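Surface protein VspA (Borrelia turicatae, PDB 1YJG) is a variable surface lipoprotein of the bacterial outer membrane, probably helping the spirochaete evade host immunity through switching among antigenically distinct surface proteins. Local coordinates at residues T5-F10 with A148-A153; S23-A28 with I117-T122; D110-T115 with K125-E130. All coordinates share one frame; numbering follows the deposited sequence.

Contact 1. Residues T5-F10 with A148-A153; sequences TDAVAF and AAVTAA
The first and last long helices of this helical bundle, 2-28 and 129-155, run antiparallel past each other, and near the two ends of the chain Ala7 and Val8 meet Ala149, Val150 and Ala153. Over these short segments the axes diverge from exact antiparallelism, their N-to-C directions being 157° apart, and come as close as 8.6 Å. The small residues explain that nearness: Ala7 directs its methyl toward the partner helix, and its CA lies 5.2 Å from the CA of Val150. The CB of Ala7 rests over the backbone, 3.9 Å from Ala149 O, and meets the methyl CB of Ala153, one turn further along, at 4.3 Å.

Val150 carries the other half of the packing, using its two branches for different neighbours. With CG1 anti to the backbone N (chi1 171°), CG2 stands beside that nitrogen and presses on the backbone of the facing helix, 3.5 Å from Ala7 O. CG1 takes the flank, with Val8 CG2 at 4.4 Å. A beta-branched side chain suits this place because its two methyls, both close to the backbone, serve two neighbours at once. Further round helix 2-28, Phe10 sends its ring to Ile74, Leu78 and Ile82, joining the same helix to helix 76-98.

Every touching side chain here is aliphatic, and the two segments share neither a hydrogen bond nor a salt bridge. Cohesion therefore rests on van der Waals fit and a modest buried surface, with no directional bond between these segments.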
loop_
_atom_site.group_PDB
_atom_site.type_symbol
_atom_site.label_atom_id
_atom_site.label_comp_id
_atom_site.label_asym_id
_atom_site.label_seq_id
_atom_site.Cartn_x
_atom_site.Cartn_y
_atom_site.Cartn_z
ATOM N N THR A 5 15.590 11.777 -16.443
ATOM C CA THR A 5 14.699 10.648 -16.661
ATOM C C THR A 5 15.044 9.482 -15.723
ATOM O O THR A 5 14.154 8.821 -15.223
ATOM C CB THR A 5 14.758 10.212 -18.144
ATOM O OG1 THR A 5 14.164 11.229 -18.963
ATOM C CG2 THR A 5 13.892 8.980 -18.416
ATOM N N ASP A 6 16.332 9.270 -15.468
ATOM C CA ASP A 6 16.795 8.195 -14.610
ATOM C C ASP A 6 16.546 8.504 -13.135
ATOM O O ASP A 6 16.256 7.603 -12.354
ATOM C CB ASP A 6 18.283 7.916 -14.861
ATOM C CG ASP A 6 18.535 7.231 -16.206
ATOM O OD1 ASP A 6 19.716 7.045 -16.574
ATOM O OD2 ASP A 6 17.618 6.846 -16.966
ATOM N N ALA A 7 16.644 9.778 -12.771
ATOM C CA ALA A 7 16.430 10.207 -11.406
ATOM C C ALA A 7 14.960 10.089 -11.079
ATOM O O ALA A 7 14.593 9.600 -10.013
ATOM C CB ALA A 7 16.902 11.646 -11.206
ATOM N N VAL A 8 14.123 10.533 -12.008
ATOM C CA VAL A 8 12.682 10.485 -11.818
ATOM C C VAL A 8 12.220 9.029 -11.699
ATOM O O VAL A 8 11.486 8.687 -10.778
ATOM C CB VAL A 8 11.952 11.205 -12.964
ATOM C CG1 VAL A 8 10.438 10.891 -12.972
ATOM C CG2 VAL A 8 12.191 12.708 -12.871
ATOM N N ALA A 9 12.681 8.181 -12.614
ATOM C CA ALA A 9 12.316 6.768 -12.613
ATOM C C ALA A 9 12.682 6.100 -11.277
ATOM O O ALA A 9 11.872 5.383 -10.677
ATOM C CB ALA A 9 12.990 6.049 -13.794
ATOM N N PHE A 10 13.891 6.369 -10.800
ATOM C CA PHE A 10 14.372 5.804 -9.544
ATOM C C PHE A 10 13.543 6.278 -8.361
ATOM O O PHE A 10 13.216 5.509 -7.465
ATOM C CB PHE A 10 15.840 6.179 -9.323
ATOM C CG PHE A 10 16.455 5.496 -8.149
ATOM C CD1 PHE A 10 16.893 4.178 -8.248
ATOM C CD2 PHE A 10 16.581 6.155 -6.938
ATOM C CE1 PHE A 10 17.444 3.532 -7.142
ATOM C CE2 PHE A 10 17.139 5.516 -5.832
ATOM C CZ PHE A 10 17.561 4.212 -5.925
ATOM N N ALA A 148 16.238 14.019 -3.393
ATOM C CA ALA A 148 17.307 15.012 -3.535
ATOM C C ALA A 148 17.952 14.876 -4.924
ATOM O O ALA A 148 18.331 15.881 -5.518
ATOM C CB ALA A 148 18.357 14.882 -2.420
ATOM N N ALA A 149 18.068 13.650 -5.446
ATOM C CA ALA A 149 18.659 13.434 -6.782
ATOM C C ALA A 149 17.754 14.009 -7.868
ATOM O O ALA A 149 18.225 14.463 -8.915
ATOM C CB ALA A 149 18.918 11.968 -7.037
ATOM N N VAL A 150 16.446 13.940 -7.650
ATOM C CA VAL A 150 15.495 14.493 -8.605
ATOM C C VAL A 150 15.686 16.022 -8.612
ATOM O O VAL A 150 15.810 16.629 -9.668
ATOM C CB VAL A 150 14.014 14.131 -8.248
ATOM C CG1 VAL A 150 13.026 14.910 -9.127
ATOM C CG2 VAL A 150 13.770 12.637 -8.401
ATOM N N THR A 151 15.763 16.632 -7.431
ATOM C CA THR A 151 15.928 18.078 -7.350
ATOM C C THR A 151 17.240 18.535 -7.978
ATOM O O THR A 151 17.257 19.562 -8.633
ATOM C CB THR A 151 15.802 18.613 -5.893
ATOM O OG1 THR A 151 16.902 18.153 -5.096
ATOM C CG2 THR A 151 14.582 18.058 -5.211
ATOM N N ALA A 152 18.318 17.766 -7.808
ATOM C CA ALA A 152 19.622 18.128 -8.376
ATOM C C ALA A 152 19.616 18.045 -9.902
ATOM O O ALA A 152 20.287 18.831 -10.572
ATOM C CB ALA A 152 20.733 17.248 -7.804
ATOM N N ALA A 153 18.877 17.087 -10.454
ATOM C CA ALA A 153 18.800 16.943 -11.909
ATOM C C ALA A 153 17.942 18.092 -12.463
ATOM O O ALA A 153 18.229 18.633 -13.524
ATOM C CB ALA A 153 18.241 15.590 -12.296
#

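Contact 2. Residues S23-A28 with I117-T122; sequences SIDELA and IDIADT
A water molecule between the segments is gripped by three groups: it donates to Asp25 OD1 at 2.7 Å, donates to Ile117 O at the same length, and accepts from Ile119 N at 3.1 Å. It thus joins the carboxylate of a helix to two backbone polar groups that the side chain does not bond directly. Asp25 leaves its helix beside its own backbone N, CG anti to the carbonyl carbon (chi1 -61°), and that brings OD1 nearer to the loop, where it also lies 3.9 Å from Ile119 CG1. A short acidic side chain is apt here, long enough to hold the water, and its carboxylate suits a partly exposed position.

Here the C-terminal part of helix 2-28 packs against Ile117 and the loop that leads on to helix 129-155. The packing beside the water is apolar. Ile24 and Ile117 cross at about a right angle, and Ile24 CG2 meets Ile117 CB at 3.8 Å. Ile117 directs CG1 between its backbone N and carbonyl carbon (chi1 74°), which lets CD1 reach across to Leu27 CB at 4.3 Å. Ala28, small enough to approach the backbone, brings CB to 3.6 Å from Ile117 O and also touches the carboxylate carbon of Asp118. Asp118 OD2 in turn receives weak bonds from Ala120 N and Asp121 N. Ile24 and Ile119 both also touch Leu132 of helix 129-155, while Leu27 packs on Gly53 of the second subunit.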
loop_
_atom_site.group_PDB
_atom_site.type_symbol
_atom_site.label_atom_id
_atom_site.label_comp_id
_atom_site.label_asym_id
_atom_site.label_seq_id
_atom_site.Cartn_x
_atom_site.Cartn_y
_atom_site.Cartn_z
ATOM N N SER A 23 1.795 1.845 4.209
ATOM C CA SER A 23 0.470 1.230 4.071
ATOM C C SER A 23 0.236 0.237 5.186
ATOM O O SER A 23 -0.906 -0.026 5.537
ATOM C CB SER A 23 0.268 0.573 2.686
ATOM O OG SER A 23 0.768 -0.756 2.591
ATOM N N ILE A 24 1.318 -0.312 5.739
ATOM C CA ILE A 24 1.215 -1.264 6.845
ATOM C C ILE A 24 0.599 -0.549 8.078
ATOM O O ILE A 24 -0.030 -1.193 8.900
ATOM C CB ILE A 24 2.582 -1.906 7.186
ATOM C CG1 ILE A 24 3.279 -2.469 5.933
ATOM C CG2 ILE A 24 2.404 -3.005 8.235
ATOM C CD1 ILE A 24 2.457 -3.455 5.109
ATOM N N ASP A 25 0.799 0.770 8.208
ATOM C CA ASP A 25 0.211 1.536 9.322
ATOM C C ASP A 25 -1.318 1.567 9.139
ATOM O O ASP A 25 -2.059 1.644 10.111
ATOM C CB ASP A 25 0.709 2.981 9.378
ATOM C CG ASP A 25 2.205 3.096 9.568
ATOM O OD1 ASP A 25 2.836 2.144 10.084
ATOM O OD2 ASP A 25 2.834 4.119 9.199
ATOM N N GLU A 26 -1.779 1.554 7.883
ATOM C CA GLU A 26 -3.219 1.560 7.592
ATOM C C GLU A 26 -3.828 0.182 7.905
ATOM O O GLU A 26 -5.001 0.097 8.247
ATOM C CB GLU A 26 -3.523 1.974 6.144
ATOM C CG GLU A 26 -2.926 3.313 5.681
ATOM C CD GLU A 26 -3.335 4.530 6.507
ATOM O OE1 GLU A 26 -2.701 5.590 6.326
ATOM O OE2 GLU A 26 -4.289 4.458 7.316
ATOM N N LEU A 27 -3.031 -0.880 7.782
ATOM C CA LEU A 27 -3.477 -2.241 8.067
ATOM C C LEU A 27 -3.568 -2.453 9.572
ATOM O O LEU A 27 -4.430 -3.210 10.055
ATOM C CB LEU A 27 -2.513 -3.271 7.469
ATOM C CG LEU A 27 -2.373 -3.295 5.946
ATOM C CD1 LEU A 27 -1.385 -4.377 5.546
ATOM C CD2 LEU A 27 -3.720 -3.512 5.239
ATOM N N ALA A 28 -2.671 -1.795 10.307
ATOM C CA ALA A 28 -2.637 -1.885 11.763
ATOM C C ALA A 28 -3.883 -1.241 12.371
ATOM O O ALA A 28 -4.296 -1.611 13.458
ATOM C CB ALA A 28 -1.382 -1.238 12.318
ATOM N N ILE A 117 2.813 -5.994 13.256
ATOM C CA ILE A 117 2.656 -4.852 12.327
ATOM C C ILE A 117 2.250 -3.464 12.841
ATOM O O ILE A 117 1.894 -2.599 12.024
ATOM C CB ILE A 117 1.614 -5.259 11.241
ATOM C CG1 ILE A 117 0.182 -5.253 11.813
ATOM C CG2 ILE A 117 1.929 -6.638 10.679
ATOM C CD1 ILE A 117 -0.903 -5.569 10.784
ATOM N N ASP A 118 2.290 -3.235 14.150
ATOM C CA ASP A 118 1.914 -1.939 14.729
ATOM C C ASP A 118 3.138 -1.264 15.360
ATOM O O ASP A 118 3.519 -1.580 16.471
ATOM C CB ASP A 118 0.778 -2.118 15.758
ATOM C CG ASP A 118 0.045 -0.806 16.060
ATOM O OD1 ASP A 118 -1.157 -0.838 16.363
ATOM O OD2 ASP A 118 0.585 0.309 16.013
ATOM N N ILE A 119 3.741 -0.328 14.635
ATOM C CA ILE A 119 4.931 0.376 15.105
ATOM C C ILE A 119 4.645 1.423 16.176
ATOM O O ILE A 119 5.527 1.766 16.950
ATOM C CB ILE A 119 5.692 1.057 13.913
ATOM C CG1 ILE A 119 4.912 2.245 13.345
ATOM C CG2 ILE A 119 6.021 0.058 12.794
ATOM C CD1 ILE A 119 5.781 3.180 12.496
ATOM N N ALA A 120 3.419 1.933 16.209
ATOM C CA ALA A 120 3.031 2.960 17.168
ATOM C C ALA A 120 2.573 2.446 18.530
ATOM O O ALA A 120 2.622 3.193 19.513
ATOM C CB ALA A 120 1.937 3.835 16.555
ATOM N N ASP A 121 2.158 1.184 18.605
ATOM C CA ASP A 121 1.677 0.625 19.868
ATOM C C ASP A 121 2.757 0.585 20.946
ATOM O O ASP A 121 3.921 0.331 20.645
ATOM C CB ASP A 121 1.085 -0.770 19.653
ATOM C CG ASP A 121 0.606 -1.405 20.948
ATOM O OD1 ASP A 121 1.231 -2.392 21.376
ATOM O OD2 ASP A 121 -0.365 -0.973 21.612
ATOM N N THR A 122 2.353 0.845 22.194
ATOM C CA THR A 122 3.267 0.826 23.330
ATOM C C THR A 122 3.228 -0.544 23.971
ATOM O O THR A 122 2.771 -0.703 25.104
ATOM C CB THR A 122 2.957 1.923 24.392
ATOM O OG1 THR A 122 1.570 1.913 24.753
ATOM C CG2 THR A 122 3.206 3.314 23.820
HETATM O O HOH W 1 2.336 0.097 11.851
#

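Contact 3. Residues D110-T115 with K125-E130; sequences DADAKT and KDKGAE
The carbonyl group of Thr115 is a flat acceptor approached from both faces: Lys127 N gives it a hydrogen bond from one side and Ala129 N from the opposite side. Neither donor lies in its plane. Lys127 N stands 50° out of it and Ala129 N 36°, with bond lengths to Thr115 O of 3.1 and 2.9 Å. Ala129 also lays its methyl CB against this oxygen, a compact residue where the chains are close. The carboxylate of Asp112 is met differently, since Lys127 NZ reaches the anti lone pair of OD1, away from the other oxygen, in a salt bridge of 2.9 Å.

The lysine chain obliquely crosses the side chain of Thr115, its methylenes against the hydroxyl, and bends at its end (chi4 71°). That bend brings NZ to 2.8 Å from Thr115 OG1, which accepts the bond. The same hydroxyl donates to Asp112 O at 2.7 Å, a turn back in its own helix, so it acts as donor and acceptor at once, which should restrain its rotation. Threonine suits the place by offering both roles close to the backbone. Asp126 OD1 contributes a long ion pair to NZ at 3.7 Å and packs alongside Thr115 CB; the buried lysine thus has two carboxylates near it, which probably helps keep it charged.

Gly128 has a positive phi, a conformation in which a side chain would press on the carbonyl of Lys127, and it sits at the N-cap of the long helix that follows. Together these residues form a helix-loop-helix connection in this mainly helical bundle, in which Thr115 O, near the end of helix 110-117, binds amides at and just before the start of helix 129-155.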
loop_
_atom_site.group_PDB
_atom_site.type_symbol
_atom_site.label_atom_id
_atom_site.label_comp_id
_atom_site.label_asym_id
_atom_site.label_seq_id
_atom_site.Cartn_x
_atom_site.Cartn_y
_atom_site.Cartn_z
ATOM N N ASP A 110 -5.396 -9.307 19.342
ATOM C CA ASP A 110 -5.018 -7.935 19.002
ATOM C C ASP A 110 -3.603 -7.531 19.418
ATOM O O ASP A 110 -2.859 -6.974 18.616
ATOM C CB ASP A 110 -6.036 -6.940 19.605
ATOM C CG ASP A 110 -7.379 -6.947 18.873
ATOM O OD1 ASP A 110 -7.495 -7.620 17.822
ATOM O OD2 ASP A 110 -8.379 -6.319 19.284
ATOM N N ALA A 111 -3.247 -7.807 20.668
ATOM C CA ALA A 111 -1.928 -7.463 21.193
ATOM C C ALA A 111 -0.822 -8.154 20.409
ATOM O O ALA A 111 0.197 -7.546 20.115
ATOM C CB ALA A 111 -1.835 -7.808 22.669
ATOM N N ASP A 112 -1.025 -9.422 20.069
ATOM C CA ASP A 112 -0.029 -10.177 19.311
ATOM C C ASP A 112 0.067 -9.697 17.855
ATOM O O ASP A 112 1.143 -9.752 17.260
ATOM C CB ASP A 112 -0.283 -11.679 19.412
ATOM C CG ASP A 112 -0.188 -12.173 20.846
ATOM O OD1 ASP A 112 0.921 -12.101 21.415
ATOM O OD2 ASP A 112 -1.170 -12.616 21.492
ATOM N N ALA A 113 -1.045 -9.228 17.291
ATOM C CA ALA A 113 -1.050 -8.723 15.925
ATOM C C ALA A 113 -0.217 -7.442 15.927
ATOM O O ALA A 113 0.506 -7.175 14.991
ATOM C CB ALA A 113 -2.452 -8.444 15.446
ATOM N N LYS A 114 -0.302 -6.681 17.013
ATOM C CA LYS A 114 0.436 -5.439 17.152
ATOM C C LYS A 114 1.946 -5.672 17.250
ATOM O O LYS A 114 2.725 -4.857 16.751
ATOM C CB LYS A 114 -0.091 -4.638 18.336
ATOM C CG LYS A 114 -1.445 -4.022 18.049
ATOM C CD LYS A 114 -2.101 -3.489 19.306
ATOM C CE LYS A 114 -3.299 -2.606 18.953
ATOM N NZ LYS A 114 -4.491 -2.894 19.782
ATOM N N THR A 115 2.363 -6.779 17.870
ATOM C CA THR A 115 3.797 -7.081 17.980
ATOM C C THR A 115 4.375 -7.406 16.603
ATOM O O THR A 115 5.589 -7.492 16.440
ATOM C CB THR A 115 4.103 -8.256 18.930
ATOM O OG1 THR A 115 3.624 -9.486 18.367
ATOM C CG2 THR A 115 3.384 -8.100 20.288
ATOM N N LYS A 125 7.385 -5.628 20.543
ATOM C CA LYS A 125 7.534 -5.585 19.075
ATOM C C LYS A 125 8.358 -6.789 18.670
ATOM O O LYS A 125 9.154 -6.721 17.735
ATOM C CB LYS A 125 8.294 -4.318 18.657
ATOM C CG LYS A 125 7.912 -3.016 19.384
ATOM C CD LYS A 125 7.018 -2.141 18.515
ATOM C CE LYS A 125 6.251 -1.091 19.317
ATOM N NZ LYS A 125 4.909 -0.853 18.731
ATOM N N ASP A 126 8.122 -7.904 19.356
ATOM C CA ASP A 126 8.869 -9.145 19.142
ATOM C C ASP A 126 8.441 -10.131 18.054
ATOM O O ASP A 126 9.055 -11.186 17.937
ATOM C CB ASP A 126 9.000 -9.881 20.486
ATOM C CG ASP A 126 7.726 -10.575 20.895
ATOM O OD1 ASP A 126 6.688 -9.898 21.044
ATOM O OD2 ASP A 126 7.671 -11.803 21.076
ATOM N N LYS A 127 7.423 -9.801 17.263
ATOM C CA LYS A 127 6.964 -10.685 16.182
ATOM C C LYS A 127 6.974 -9.986 14.801
ATOM O O LYS A 127 6.140 -10.273 13.941
ATOM C CB LYS A 127 5.580 -11.265 16.494
ATOM C CG LYS A 127 5.488 -11.961 17.860
ATOM C CD LYS A 127 4.133 -12.651 18.072
ATOM C CE LYS A 127 3.827 -12.849 19.553
ATOM N NZ LYS A 127 3.509 -11.568 20.253
ATOM N N GLY A 128 7.917 -9.065 14.604
ATOM C CA GLY A 128 8.063 -8.337 13.352
ATOM C C GLY A 128 7.961 -6.821 13.400
ATOM O O GLY A 128 8.492 -6.153 12.533
ATOM N N ALA A 129 7.289 -6.262 14.398
ATOM C CA ALA A 129 7.139 -4.803 14.484
ATOM C C ALA A 129 8.482 -4.048 14.615
ATOM O O ALA A 129 8.638 -2.962 14.058
ATOM C CB ALA A 129 6.159 -4.422 15.584
ATOM N N GLU A 130 9.446 -4.627 15.331
ATOM C CA GLU A 130 10.753 -3.998 15.490
ATOM C C GLU A 130 11.417 -3.882 14.128
ATOM O O GLU A 130 11.976 -2.847 13.795
ATOM C CB GLU A 130 11.643 -4.816 16.421
ATOM C CG GLU A 130 13.073 -4.303 16.561
ATOM C CD GLU A 130 13.186 -2.986 17.330
ATOM O OE1 GLU A 130 14.328 -2.522 17.530
ATOM O OE2 GLU A 130 12.153 -2.408 17.742
#

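Contact 1 lies near one end of the elongated bundle; contacts 2 and 3 lie on the other side of the chain's centre, their centres about 30 and 36 Å from that of contact 1. Helix 2-28 takes part in contacts 1 and 2, helix 129-155 in contacts 1 and 3. Along the chain, contact 1 encloses the other two, whose segments alternate. These two touch, their centres about 9 Å apart, as Asp118 O receives a probable hydrogen bond from Lys125 NZ at 2.8 Å. This chain is the core of the lipoprotein, without its N-terminal lipid-bearing segment; both chain ends lie near contact 1, probably the side nearer the membrane.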